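PDB 3KS6: glycerophosphoryl diester phosphodiesterase from Agrobacterium tumefaciens str. C58, which belongs to a phosphodiesterase family with the TIM-barrel fold and holds a magnesium ion between acidic side chains. Local coordinates for residues 2-7 against 31-36; 25-30 against 93-98; 39-44 against 67-72; 103-108 against 138-143; 154-159 against 181-186. All coordinates share one frame; numbering follows the deposited sequence. Where two conformers were deposited one is given.

Contact 1 (2-7 against 31-36); sequences MTRIAS and LEEVEF. With MG (magnesium ion), chain F.
Ser7 and Glu33 mark the tight end of this pairing of two parallel strands. Ser7 N donates to Glu33 O at 2.9 Å, and Ser7 O in turn receives Glu35 N at 2.8 Å. One step back, Ile5 O is gripped by two donors, Glu33 N and Glu32 N. Small residues suit this closeness: Ala6 CB rests 3.8 Å from Glu33 CB on one face of the sheet. On the other face Leu31 CD2 lies against both Ser7 CB and Ile5 CG2, while the hydroxyl of Ser7 bonds to Thr26 on helix 20-27.

Toward Met2 the contact opens to solvent and becomes polar. The Glu32 chain bends at its second torsion (chi2 74°), which brings the carboxylate back over the neighbouring strand. There OE1 takes Ile5 N at 2.9 Å, nearly along its own C-O axis, and it also pairs with Arg241. The aliphatic part of the same chain covers one face of the Arg4 guanidinium, Glu32 CB standing 3.7 Å above its plane. At the edge of that guanidinium, and in its plane, NH2 forms a salt bridge of 3.1 Å with Glu33 OE2. A water joins Arg4 NE to the same oxygen, so a single carboxylate atom is tied to Arg4 twice. The selenomethionine Met2 only grazes Glu32 with its CE.

At the far end of the pairing, the side chain of Glu35 leads away and its OE2 binds the magnesium ion at 2.1 Å. These are two adjacent strands of a TIM barrel, the second carrying an acidic ligand of the metal site.

Contact 2 (25-30 against 93-98); sequences ATAAMA and ALYVDS
Ala27 presses its methyl onto the ring of Tyr95 where two outer helices of the TIM barrel, 20-27 and 88-95, meet near their C-terminal ends. The touch is a CH-pi contact: CB of Ala27 sits 3.8 Å from the centroid of the Tyr95 ring, 20° off the ring normal and displaced toward the CE2 side. A residue as small as alanine lets the helix backbone come this close to the ring. At the ring's edge, near its plane, Thr26 CG2 meets Tyr95 OH at 3.3 Å; this methyl branch, anti to the backbone N, is the one turned to the tyrosine.

Further out, two more partners touch the tyrosine. Its ring packs edge-to-face with Phe102, and its hydroxyl makes a weak hydrogen bond with Phe23 O.

After the tyrosine the chain reverses in a type I beta turn from Tyr95 to Ser98, closed by Ser98 N on Tyr95 O. That turn delivers a serine short enough to fit beside the end of helix 20-27. Ser98 OG, which also bonds with Val100 N, donates to a lone pair of Ala27 O at 2.7 Å, in the carbonyl plane.

Contact 3 (39-44 against 67-72); sequences HPTADG and MTLAKV
The carboxylate of Asp43 takes a donor on either face of its plane at one oxygen. Leu69 N reaches OD1 at 3.0 Å on the syn side, tilted 29° out of the plane. From the opposite face Thr41 OG1 donates to the same OD1 at 2.7 Å, meeting it nearly along the C-O axis. The second oxygen, OD2, receives a water that accepts from Ala70 N, and it lies beside Thr68 CB. Asp43 CG stands between the backbone N and the carbonyl carbon (chi1 61°), folding the short chain back toward Thr41 and the helix.

Next to the carboxylate the backbones meet directly: Ala42 N donates to O of selenomethionine Met67 at 2.7 Å. Thr41 CB packs on Met67 O at 3.3 Å, and its methyl faces Leu69 and Val72, all three residues gathering on Val47.

Thr41 to Gly44 form a type I beta turn, ending in a glycine with positive phi. Thr68 is the N-cap of helix 69-74, its OG1 accepting from Lys71 N. Aspartate suits its place, since the helix N terminus would stabilise its charge. This is an N-capped helix start whose first backbone N-H is taken by a carboxylate from the turn between strands 33-40 and 46-48.

Contact 4 (103-108 against 138-143); sequences RCEIKP and SSFLLA. With MG (magnesium ion), chain F.
Ser138 enters the contact as a strand residue paired with Glu105. Its N donates to Cys104 O at 2.9 Å, and its O accepts Ile106 N at 3.0 Å, the usual ladder of parallel strands. The side chain of Ser138 lies on the same face as that of Glu105, OG only 3.3 Å from Glu105 CB. A serine is compact enough to fit there and still be satisfied: OG donates to a water that also accepts from Arg103 NE.

Beyond the last bridge, the Ser139 side chain takes over. With OG anti to the backbone N, it donates to Ile106 O at 2.9 Å and accepts from Leu141 N, an ST turn that bends the chain out of the strand.

Phe140 follows with its ring edge turned to the carboxylate of Glu105. OE2 lies in the ring plane, 3.4 Å from Phe140 CD1, where the ring hydrogens would present a slightly positive rim to the anion. Phe140 N also donates to a water that bonds to both Glu105 OE2 and Ile106 O.

Leu141, the N-cap residue of helix 142-151, closes the contact with an apolar touch, its CD2 3.7 Å from Pro108 CB.

The extended chain of Glu105 (chi2 -179°) carries OE1 to the magnesium ion at 2.0 Å. Glu35 and Asp37 are the other protein ligands of the magnesium ion. The pair belongs to the beta-alpha-beta unit of strand 101-106, helix 118-128 and strand 135-139, and contributes Glu105 to the metal site at the C-terminal ends of barrel strands.

Contact 5 (154-159 against 181-186); sequences RPRLWL and SIHEIG
In the beta-alpha-beta unit of strand 156-160, helix 162-179 and strand 184-188, Trp158 forms the central bonds. Its N donates to Glu184 O at 3.0 Å, and its O receives Gly186 N at 2.8 Å. Glycine suits that position because Leu157 CD1 and Leu159 crowd its face of the sheet. On the opposite face Trp158 CG lies anti to the backbone N (chi1 -177°), packing the indole against helices 162-179 and 142-151, and NE1 bonds to Phe140 O just before the latter; Ile182 CG2 packs on Trp158 CB at 3.7 Å.

At the start of strand 156-160, Arg156 reaches across to the end of helix 162-179. NH1 meets Ser181 O at 3.1 Å within the guanidinium plane but well above the carbonyl plane, and NH2 adds a weak second bond. Ser181 is the C-prime residue of that helix's Schellman motif, so the cation probably suits its negative end.

The extended Glu184 chain crosses Leu157 obliquely, CG 3.7 Å from Leu157 CB, and its OE1 pairs with Lys227. One water links this oxygen to Arg156 O. Parallel neighbours joined through an outer helix are the repeating element of a TIM barrel.

Contacts 1, 4 and 5 are parallel pairings within one barrel sheet. Contact 1 lies about 17 Å from contact 4, centre to centre, and contacts 4 and 5 about 10 Å apart. Strand 33-40 of contact 1 neighbours strand 101-106 of contact 4, and both contacts share the magnesium ion; strand 135-139 leads on to strand 156-160 of contact 5. Contact 2 packs helices 20-27 and 88-95 outside the barrel and touches contact 1 where Val34 meets Tyr95. Contact 3, its centre about 28 Å from that of contact 1, sits where strand 33-40 ends, between the two segments of contact 2 in sequence. The sheet thus joins metal ligands far apart in the chain.

Contact 1 (2-7 against 31-36)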
# COMPACT_ATOMS: atom_id res chain seq x y z
N MSE A 2 -3.76 -14.04 13.26
CA MSE A 2 -3.65 -14.19 11.84
C MSE A 2 -2.64 -13.17 11.27
O MSE A 2 -2.41 -12.11 11.87
CB MSE A 2 -5.01 -14.09 11.14
CG MSE A 2 -5.49 -12.73 10.87
SE MSE A 2 -7.10 -12.69 9.79
CE MSE A 2 -6.41 -13.22 8.05
N THR A 3 -2.05 -13.54 10.14
CA THR A 3 -1.21 -12.66 9.34
C THR A 3 -1.94 -12.42 8.03
O THR A 3 -2.15 -13.36 7.27
CB THR A 3 0.16 -13.27 9.11
OG1 THR A 3 0.82 -13.37 10.37
CG2 THR A 3 1.02 -12.38 8.17
N ARG A 4 -2.28 -11.16 7.77
CA ARG A 4 -3.01 -10.77 6.58
C ARG A 4 -2.04 -10.53 5.42
O ARG A 4 -0.86 -10.20 5.64
CB ARG A 4 -3.86 -9.53 6.85
CG ARG A 4 -4.96 -9.75 7.88
CD ARG A 4 -5.45 -8.46 8.53
NE ARG A 4 -6.10 -7.55 7.57
CZ ARG A 4 -7.34 -7.70 7.11
NH1 ARG A 4 -8.10 -8.72 7.49
NH2 ARG A 4 -7.83 -6.82 6.24
N ILE A 5 -2.54 -10.77 4.21
CA ILE A 5 -1.79 -10.63 2.98
C ILE A 5 -2.38 -9.49 2.16
O ILE A 5 -3.60 -9.47 1.90
CB ILE A 5 -1.82 -11.90 2.12
CG1 ILE A 5 -1.06 -13.02 2.81
CG2 ILE A 5 -1.20 -11.63 0.72
CD1 ILE A 5 -1.20 -14.37 2.12
N ALA A 6 -1.51 -8.55 1.74
CA ALA A 6 -1.91 -7.46 0.85
C ALA A 6 -1.14 -7.56 -0.46
O ALA A 6 0.06 -7.66 -0.46
CB ALA A 6 -1.68 -6.07 1.51
N SER A 7 -1.85 -7.49 -1.58
CA SER A 7 -1.24 -7.61 -2.90
C SER A 7 -0.65 -6.27 -3.32
O SER A 7 -1.39 -5.32 -3.55
CB SER A 7 -2.30 -8.04 -3.90
OG SER A 7 -1.83 -8.11 -5.23
N LEU A 31 -7.08 -13.53 -0.39
CA LEU A 31 -6.22 -12.67 0.42
C LEU A 31 -7.11 -11.54 0.89
O LEU A 31 -8.27 -11.45 0.49
CB LEU A 31 -4.94 -12.22 -0.32
CG LEU A 31 -5.06 -11.67 -1.75
CD1 LEU A 31 -5.99 -10.45 -1.84
CD2 LEU A 31 -3.66 -11.39 -2.35
N GLU A 32 -6.57 -10.64 1.70
CA GLU A 32 -7.39 -9.70 2.43
C GLU A 32 -7.37 -8.29 1.94
O GLU A 32 -8.35 -7.60 2.12
CB GLU A 32 -6.96 -9.70 3.90
CG GLU A 32 -7.31 -11.01 4.61
CD GLU A 32 -6.40 -12.14 4.22
OE1 GLU A 32 -5.20 -11.85 4.19
OE2 GLU A 32 -6.87 -13.29 3.96
N GLU A 33 -6.25 -7.85 1.35
CA GLU A 33 -6.14 -6.47 0.85
C GLU A 33 -5.40 -6.36 -0.47
O GLU A 33 -4.60 -7.22 -0.84
CB GLU A 33 -5.42 -5.59 1.89
CG GLU A 33 -6.15 -5.42 3.20
CD GLU A 33 -5.30 -4.77 4.30
OE1 GLU A 33 -4.15 -4.38 4.02
OE2 GLU A 33 -5.76 -4.71 5.45
N VAL A 34 -5.70 -5.29 -1.17
CA VAL A 34 -4.94 -4.87 -2.33
C VAL A 34 -4.30 -3.55 -1.95
O VAL A 34 -4.97 -2.68 -1.37
CB VAL A 34 -5.80 -4.73 -3.60
CG1 VAL A 34 -6.85 -3.64 -3.46
CG2 VAL A 34 -4.90 -4.48 -4.85
N GLU A 35 -2.99 -3.42 -2.19
CA GLU A 35 -2.27 -2.18 -1.93
C GLU A 35 -2.08 -1.39 -3.23
O GLU A 35 -1.79 -1.96 -4.26
CB GLU A 35 -0.92 -2.44 -1.25
CG GLU A 35 -0.27 -1.13 -0.69
CD GLU A 35 0.64 -0.39 -1.67
OE1 GLU A 35 0.94 -0.89 -2.75
OE2 GLU A 35 1.06 0.75 -1.34
N PHE A 36 -2.20 -0.06 -3.15
CA PHE A 36 -1.98 0.81 -4.28
C PHE A 36 -1.69 2.23 -3.80
O PHE A 36 -2.00 2.58 -2.66
CB PHE A 36 -3.22 0.79 -5.20
CG PHE A 36 -4.47 1.23 -4.50
CD1 PHE A 36 -5.19 0.31 -3.73
CD2 PHE A 36 -4.89 2.56 -4.53
CE1 PHE A 36 -6.30 0.69 -3.05
CE2 PHE A 36 -6.02 2.95 -3.84
CZ PHE A 36 -6.75 2.01 -3.11
MG MG F . 2.78 1.69 -1.98
O HOH W 1 -4.31 -5.17 7.98
O HOH W 2 2.78 0.49 -3.73
O HOH W 3 4.69 2.36 -2.52

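Contact 2 (25-30 against 93-98)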
# COMPACT_ATOMS: atom_id res chain seq x y z
N ALA A 25 -7.15 -9.68 -11.05
CA ALA A 25 -6.78 -10.99 -10.56
C ALA A 25 -6.76 -10.97 -9.04
O ALA A 25 -7.28 -11.87 -8.39
CB ALA A 25 -5.41 -11.45 -11.13
N THR A 26 -6.21 -9.90 -8.46
CA THR A 26 -6.16 -9.78 -7.00
C THR A 26 -7.55 -9.79 -6.33
O THR A 26 -7.73 -10.42 -5.28
CB THR A 26 -5.41 -8.49 -6.60
OG1 THR A 26 -4.00 -8.66 -6.90
CG2 THR A 26 -5.55 -8.25 -5.10
N ALA A 27 -8.52 -9.12 -6.96
CA ALA A 27 -9.89 -9.03 -6.44
C ALA A 27 -10.53 -10.40 -6.25
O ALA A 27 -11.42 -10.56 -5.40
CB ALA A 27 -10.76 -8.19 -7.35
N ALA A 28 -10.07 -11.37 -7.04
CA ALA A 28 -10.57 -12.77 -6.99
C ALA A 28 -9.77 -13.74 -6.12
O ALA A 28 -10.13 -14.93 -6.00
CB ALA A 28 -10.63 -13.30 -8.43
N MSE A 29 -8.68 -13.27 -5.50
CA MSE A 29 -7.82 -14.15 -4.68
C MSE A 29 -8.23 -14.24 -3.23
O MSE A 29 -8.88 -13.34 -2.70
CB MSE A 29 -6.36 -13.70 -4.73
CG MSE A 29 -5.76 -13.93 -6.07
SE MSE A 29 -3.87 -13.31 -6.01
CE MSE A 29 -3.85 -12.89 -7.82
N ALA A 30 -7.82 -15.32 -2.58
CA ALA A 30 -8.12 -15.56 -1.19
C ALA A 30 -7.08 -14.86 -0.32
O ALA A 30 -6.32 -15.52 0.38
CB ALA A 30 -8.12 -17.07 -0.90
N ALA A 93 -14.54 0.13 -9.05
CA ALA A 93 -15.48 -0.75 -9.79
C ALA A 93 -15.04 -2.21 -9.79
O ALA A 93 -15.87 -3.13 -9.78
CB ALA A 93 -15.64 -0.26 -11.22
N LEU A 94 -13.73 -2.46 -9.81
CA LEU A 94 -13.27 -3.84 -9.76
C LEU A 94 -13.54 -4.53 -8.42
O LEU A 94 -13.54 -5.76 -8.35
CB LEU A 94 -11.76 -3.90 -10.06
CG LEU A 94 -11.30 -3.45 -11.43
CD1 LEU A 94 -9.74 -3.52 -11.45
CD2 LEU A 94 -11.94 -4.36 -12.53
N TYR A 95 -13.66 -3.76 -7.34
CA TYR A 95 -13.71 -4.31 -5.98
C TYR A 95 -15.11 -4.25 -5.35
O TYR A 95 -15.29 -4.69 -4.21
CB TYR A 95 -12.64 -3.64 -5.10
CG TYR A 95 -11.26 -4.23 -5.40
CD1 TYR A 95 -10.56 -3.85 -6.52
CD2 TYR A 95 -10.72 -5.21 -4.60
CE1 TYR A 95 -9.36 -4.40 -6.83
CE2 TYR A 95 -9.52 -5.79 -4.90
CZ TYR A 95 -8.83 -5.38 -6.01
OH TYR A 95 -7.61 -5.94 -6.34
N VAL A 96 -16.08 -3.77 -6.11
CA VAL A 96 -17.44 -3.56 -5.61
C VAL A 96 -18.00 -4.82 -4.96
O VAL A 96 -18.55 -4.73 -3.84
CB VAL A 96 -18.42 -3.06 -6.74
CG1 VAL A 96 -18.72 -4.15 -7.74
CG2 VAL A 96 -19.72 -2.54 -6.13
N ASP A 97 -17.81 -5.96 -5.62
CA ASP A 97 -18.31 -7.24 -5.16
C ASP A 97 -17.25 -8.18 -4.61
O ASP A 97 -17.53 -9.33 -4.37
CB ASP A 97 -18.98 -7.97 -6.33
CG ASP A 97 -20.22 -7.26 -6.82
OD1 ASP A 97 -20.95 -6.66 -5.98
OD2 ASP A 97 -20.47 -7.32 -8.04
N SER A 98 -16.02 -7.71 -4.42
CA SER A 98 -14.96 -8.55 -3.91
C SER A 98 -14.93 -8.49 -2.40
O SER A 98 -15.33 -7.48 -1.79
CB SER A 98 -13.63 -7.99 -4.44
OG SER A 98 -12.55 -8.67 -3.82

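Contact 3 (39-44 against 67-72)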
# COMPACT_ATOMS: atom_id res chain seq x y z
N HIS A 39 -2.09 9.40 -7.23
CA HIS A 39 -1.59 10.74 -7.57
C HIS A 39 -2.66 11.58 -8.26
O HIS A 39 -3.51 11.04 -8.99
CB HIS A 39 -0.38 10.63 -8.50
CG HIS A 39 0.79 9.93 -7.88
ND1 HIS A 39 1.75 10.58 -7.14
CD2 HIS A 39 1.10 8.61 -7.84
CE1 HIS A 39 2.62 9.70 -6.70
NE2 HIS A 39 2.25 8.50 -7.11
N PRO A 40 -2.66 12.90 -8.03
CA PRO A 40 -3.59 13.75 -8.75
C PRO A 40 -3.09 14.10 -10.13
O PRO A 40 -1.88 14.15 -10.33
CB PRO A 40 -3.61 15.00 -7.88
CG PRO A 40 -2.24 15.07 -7.28
CD PRO A 40 -1.81 13.66 -7.11
N THR A 41 -4.00 14.32 -11.08
CA THR A 41 -3.66 14.88 -12.39
C THR A 41 -3.84 16.40 -12.36
O THR A 41 -4.30 16.96 -11.35
CB THR A 41 -4.53 14.32 -13.50
OG1 THR A 41 -5.88 14.78 -13.29
CG2 THR A 41 -4.44 12.77 -13.52
N ALA A 42 -3.44 17.08 -13.43
CA ALA A 42 -3.56 18.54 -13.48
C ALA A 42 -5.02 19.00 -13.50
O ALA A 42 -5.35 20.05 -12.94
CB ALA A 42 -2.78 19.15 -14.69
N ASP A 43 -5.89 18.17 -14.07
CA ASP A 43 -7.31 18.49 -14.26
C ASP A 43 -8.23 17.85 -13.21
O ASP A 43 -9.41 17.68 -13.45
CB ASP A 43 -7.78 18.17 -15.70
CG ASP A 43 -7.64 16.69 -16.09
OD1 ASP A 43 -6.84 15.97 -15.47
OD2 ASP A 43 -8.33 16.26 -17.05
N GLY A 44 -7.66 17.47 -12.07
CA GLY A 44 -8.44 17.09 -10.90
C GLY A 44 -8.92 15.67 -10.80
O GLY A 44 -9.87 15.40 -10.08
N MSE A 67 -0.06 16.75 -15.81
CA MSE A 67 -0.69 16.20 -17.00
C MSE A 67 -2.18 16.06 -16.81
O MSE A 67 -2.63 15.83 -15.70
CB MSE A 67 -0.14 14.77 -17.26
CG MSE A 67 1.32 14.72 -17.58
SE MSE A 67 1.90 12.81 -17.68
CE MSE A 67 3.53 13.12 -17.88
N THR A 68 -2.95 16.13 -17.90
CA THR A 68 -4.36 15.84 -17.84
C THR A 68 -4.55 14.33 -17.76
O THR A 68 -3.66 13.56 -18.14
CB THR A 68 -5.11 16.31 -19.11
OG1 THR A 68 -4.57 15.63 -20.25
CG2 THR A 68 -4.97 17.82 -19.26
N LEU A 69 -5.71 13.91 -17.29
CA LEU A 69 -6.05 12.50 -17.29
C LEU A 69 -5.96 11.92 -18.70
O LEU A 69 -5.48 10.82 -18.86
CB LEU A 69 -7.45 12.25 -16.72
CG LEU A 69 -7.91 10.79 -16.67
CD1 LEU A 69 -6.92 9.94 -15.81
CD2 LEU A 69 -9.36 10.70 -16.15
N ALA A 70 -6.43 12.64 -19.73
CA ALA A 70 -6.39 12.10 -21.10
C ALA A 70 -4.94 11.78 -21.54
O ALA A 70 -4.68 10.78 -22.18
CB ALA A 70 -7.04 13.06 -22.08
N LYS A 71 -4.00 12.63 -21.16
CA LYS A 71 -2.61 12.40 -21.52
C LYS A 71 -2.11 11.15 -20.78
O LYS A 71 -1.54 10.25 -21.39
CB LYS A 71 -1.77 13.65 -21.23
CG LYS A 71 -0.26 13.47 -21.45
CD LYS A 71 0.07 13.00 -22.86
N VAL A 72 -2.39 11.07 -19.48
CA VAL A 72 -2.00 9.89 -18.69
C VAL A 72 -2.55 8.62 -19.31
O VAL A 72 -1.85 7.60 -19.42
CB VAL A 72 -2.47 10.01 -17.21
CG1 VAL A 72 -2.27 8.68 -16.45
CG2 VAL A 72 -1.76 11.13 -16.51
O HOH W 4 -8.49 14.80 -19.38

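Contact 4 (103-108 against 138-143)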
# COMPACT_ATOMS: atom_id res chain seq x y z
N ARG A 103 -5.86 -0.99 0.80
CA ARG A 103 -4.76 -0.40 1.55
C ARG A 103 -4.22 0.71 0.60
O ARG A 103 -3.54 0.45 -0.40
CB ARG A 103 -3.69 -1.45 1.92
CG ARG A 103 -2.40 -0.87 2.55
CD ARG A 103 -1.41 -1.96 2.68
NE ARG A 103 -0.05 -1.55 3.00
CZ ARG A 103 0.64 -1.95 4.06
NH1 ARG A 103 0.15 -2.82 4.95
NH2 ARG A 103 1.88 -1.53 4.18
N CYS A 104 -4.60 1.93 0.91
CA CYS A 104 -4.35 3.08 0.05
C CYS A 104 -3.15 3.88 0.53
O CYS A 104 -3.18 4.39 1.64
CB CYS A 104 -5.62 3.96 0.08
SG CYS A 104 -5.49 5.49 -0.85
N GLU A 105 -2.13 4.06 -0.30
CA GLU A 105 -0.95 4.85 0.12
C GLU A 105 -0.99 6.24 -0.46
O GLU A 105 -1.19 6.41 -1.66
CB GLU A 105 0.37 4.16 -0.28
CG GLU A 105 1.58 4.82 0.39
CD GLU A 105 2.90 4.20 0.01
OE1 GLU A 105 2.93 3.02 -0.44
OE2 GLU A 105 3.92 4.93 0.11
N ILE A 106 -0.78 7.22 0.40
CA ILE A 106 -0.69 8.64 0.06
C ILE A 106 0.79 8.99 -0.15
O ILE A 106 1.60 8.98 0.81
CB ILE A 106 -1.25 9.50 1.20
CG1 ILE A 106 -2.69 9.12 1.50
CG2 ILE A 106 -1.19 11.02 0.83
CD1 ILE A 106 -3.62 9.27 0.26
N LYS A 107 1.12 9.27 -1.41
CA LYS A 107 2.47 9.59 -1.87
C LYS A 107 2.62 11.09 -2.10
O LYS A 107 1.64 11.78 -2.43
CB LYS A 107 2.74 8.90 -3.23
CG LYS A 107 2.86 7.38 -3.21
CD LYS A 107 4.24 6.90 -2.78
CE LYS A 107 5.18 6.49 -3.94
NZ LYS A 107 5.66 7.57 -4.86
N PRO A 108 3.85 11.62 -1.94
CA PRO A 108 4.11 13.01 -2.32
C PRO A 108 4.44 13.12 -3.80
O PRO A 108 4.50 12.13 -4.52
CB PRO A 108 5.35 13.34 -1.48
CG PRO A 108 6.13 12.01 -1.50
CD PRO A 108 5.04 10.98 -1.34
N SER A 138 -2.21 4.47 4.35
CA SER A 138 -0.80 4.34 4.74
C SER A 138 -0.02 5.50 4.11
O SER A 138 -0.47 6.07 3.14
CB SER A 138 -0.23 3.04 4.21
OG SER A 138 -0.23 2.99 2.79
N SER A 139 1.13 5.84 4.69
CA SER A 139 2.03 6.82 4.08
C SER A 139 3.35 6.74 4.75
O SER A 139 3.40 6.37 5.93
CB SER A 139 1.51 8.24 4.32
OG SER A 139 2.25 9.18 3.61
N PHE A 140 4.43 7.08 4.02
CA PHE A 140 5.73 7.27 4.68
C PHE A 140 5.84 8.64 5.35
O PHE A 140 6.73 8.85 6.16
CB PHE A 140 6.86 7.17 3.66
CG PHE A 140 7.20 5.77 3.25
CD1 PHE A 140 6.54 5.15 2.20
CD2 PHE A 140 8.17 5.05 3.93
CE1 PHE A 140 6.87 3.87 1.81
CE2 PHE A 140 8.48 3.74 3.54
CZ PHE A 140 7.84 3.18 2.48
N LEU A 141 4.96 9.58 4.97
CA LEU A 141 5.03 10.97 5.40
C LEU A 141 4.15 11.28 6.59
O LEU A 141 2.92 11.13 6.54
CB LEU A 141 4.71 11.93 4.26
CG LEU A 141 5.84 12.32 3.29
CD1 LEU A 141 6.36 11.11 2.58
CD2 LEU A 141 5.39 13.36 2.24
N LEU A 142 4.77 11.72 7.67
CA LEU A 142 4.03 12.11 8.86
C LEU A 142 3.10 13.29 8.60
O LEU A 142 2.03 13.38 9.22
CB LEU A 142 4.97 12.48 10.02
CG LEU A 142 5.60 11.33 10.75
CD1 LEU A 142 6.46 11.94 11.90
CD2 LEU A 142 4.56 10.35 11.30
N ALA A 143 3.46 14.20 7.71
CA ALA A 143 2.56 15.30 7.37
C ALA A 143 1.24 14.74 6.87
O ALA A 143 0.18 15.25 7.21
CB ALA A 143 3.17 16.23 6.26
MG MG F . 2.78 1.69 -1.98
O HOH W 5 0.98 0.86 1.58
O HOH W 6 3.99 7.39 1.21
O HOH W 2 2.78 0.49 -3.73
O HOH W 3 4.69 2.36 -2.52

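Contact 5 (154-159 against 181-186)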
# COMPACT_ATOMS: atom_id res chain seq x y z
N ARG A 154 -10.94 6.23 9.51
CA ARG A 154 -10.43 4.96 9.00
C ARG A 154 -9.06 4.62 9.57
O ARG A 154 -8.33 5.51 9.97
CB ARG A 154 -10.37 4.95 7.46
CG ARG A 154 -11.76 5.11 6.75
CD ARG A 154 -12.73 4.02 7.20
NE ARG A 154 -12.16 2.70 6.98
CZ ARG A 154 -12.54 1.57 7.58
NH1 ARG A 154 -13.51 1.54 8.46
NH2 ARG A 154 -11.91 0.44 7.29
N PRO A 155 -8.71 3.33 9.62
CA PRO A 155 -7.41 2.99 10.16
C PRO A 155 -6.28 3.57 9.33
O PRO A 155 -6.41 3.66 8.12
CB PRO A 155 -7.38 1.47 10.08
CG PRO A 155 -8.83 1.06 9.99
CD PRO A 155 -9.44 2.14 9.19
N ARG A 156 -5.20 3.96 10.02
CA ARG A 156 -3.98 4.51 9.42
C ARG A 156 -2.77 3.70 9.87
O ARG A 156 -2.74 3.21 11.02
CB ARG A 156 -3.77 5.96 9.88
CG ARG A 156 -4.82 6.96 9.42
CD ARG A 156 -4.90 8.21 10.34
NE ARG A 156 -5.51 7.92 11.66
CZ ARG A 156 -4.88 7.95 12.84
NH1 ARG A 156 -3.62 8.32 12.94
NH2 ARG A 156 -5.53 7.63 13.95
N LEU A 157 -1.77 3.58 9.00
CA LEU A 157 -0.49 3.00 9.38
C LEU A 157 0.65 3.80 8.76
O LEU A 157 0.59 4.18 7.59
CB LEU A 157 -0.39 1.51 9.04
CG LEU A 157 -0.13 1.07 7.62
CD1 LEU A 157 1.34 0.94 7.33
CD2 LEU A 157 -0.82 -0.25 7.28
N TRP A 158 1.69 4.00 9.57
CA TRP A 158 2.88 4.75 9.19
C TRP A 158 3.92 3.79 8.66
O TRP A 158 4.33 2.83 9.33
CB TRP A 158 3.40 5.54 10.37
CG TRP A 158 4.59 6.40 10.03
CD1 TRP A 158 4.86 7.01 8.85
CD2 TRP A 158 5.66 6.74 10.92
NE1 TRP A 158 6.06 7.69 8.93
CE2 TRP A 158 6.57 7.52 10.20
CE3 TRP A 158 5.93 6.45 12.26
CZ2 TRP A 158 7.74 8.05 10.78
CZ3 TRP A 158 7.07 6.95 12.82
CH2 TRP A 158 7.96 7.74 12.09
N LEU A 159 4.32 4.03 7.43
CA LEU A 159 5.38 3.28 6.77
C LEU A 159 6.69 3.90 7.15
O LEU A 159 6.95 5.10 6.89
CB LEU A 159 5.19 3.36 5.26
CG LEU A 159 3.89 2.72 4.74
CD1 LEU A 159 3.61 3.14 3.27
CD2 LEU A 159 4.03 1.21 4.87
N SER A 181 -0.43 9.98 17.41
CA SER A 181 -1.65 9.14 17.50
C SER A 181 -1.74 8.11 16.39
O SER A 181 -2.83 7.85 15.87
CB SER A 181 -2.93 9.99 17.52
OG SER A 181 -2.92 10.89 18.60
N ILE A 182 -0.60 7.50 16.06
CA ILE A 182 -0.51 6.43 15.07
C ILE A 182 -0.48 5.12 15.87
O ILE A 182 0.28 5.00 16.83
CB ILE A 182 0.78 6.61 14.15
CG1 ILE A 182 0.66 7.92 13.33
CG2 ILE A 182 0.99 5.42 13.22
CD1 ILE A 182 1.96 8.42 12.76
N HIS A 183 -1.30 4.16 15.46
CA HIS A 183 -1.47 2.91 16.18
C HIS A 183 -0.86 1.70 15.50
O HIS A 183 -0.92 0.61 16.06
CB HIS A 183 -2.96 2.66 16.40
CG HIS A 183 -3.64 3.83 17.04
ND1 HIS A 183 -3.29 4.29 18.29
CD2 HIS A 183 -4.60 4.66 16.57
CE1 HIS A 183 -4.03 5.34 18.58
NE2 HIS A 183 -4.82 5.60 17.55
N GLU A 184 -0.23 1.91 14.34
CA GLU A 184 0.38 0.83 13.59
C GLU A 184 1.51 1.37 12.73
O GLU A 184 1.37 2.46 12.15
CB GLU A 184 -0.66 0.20 12.66
CG GLU A 184 -0.13 -0.95 11.84
CD GLU A 184 -1.17 -1.73 11.05
OE1 GLU A 184 -2.40 -1.57 11.26
OE2 GLU A 184 -0.74 -2.53 10.19
N ILE A 185 2.63 0.65 12.67
CA ILE A 185 3.72 0.96 11.73
C ILE A 185 3.93 -0.22 10.81
O ILE A 185 3.58 -1.38 11.14
CB ILE A 185 5.07 1.36 12.42
CG1 ILE A 185 5.72 0.17 13.12
CG2 ILE A 185 4.83 2.50 13.40
CD1 ILE A 185 7.10 0.43 13.75
N GLY A 186 4.52 0.04 9.65
CA GLY A 186 4.93 -1.01 8.73
C GLY A 186 6.40 -0.77 8.42
O GLY A 186 6.76 0.34 8.08
O HOH W 7 -2.99 4.69 13.24
O HOH W 8 -3.97 0.59 11.29
O HOH W 9 -6.17 8.32 16.95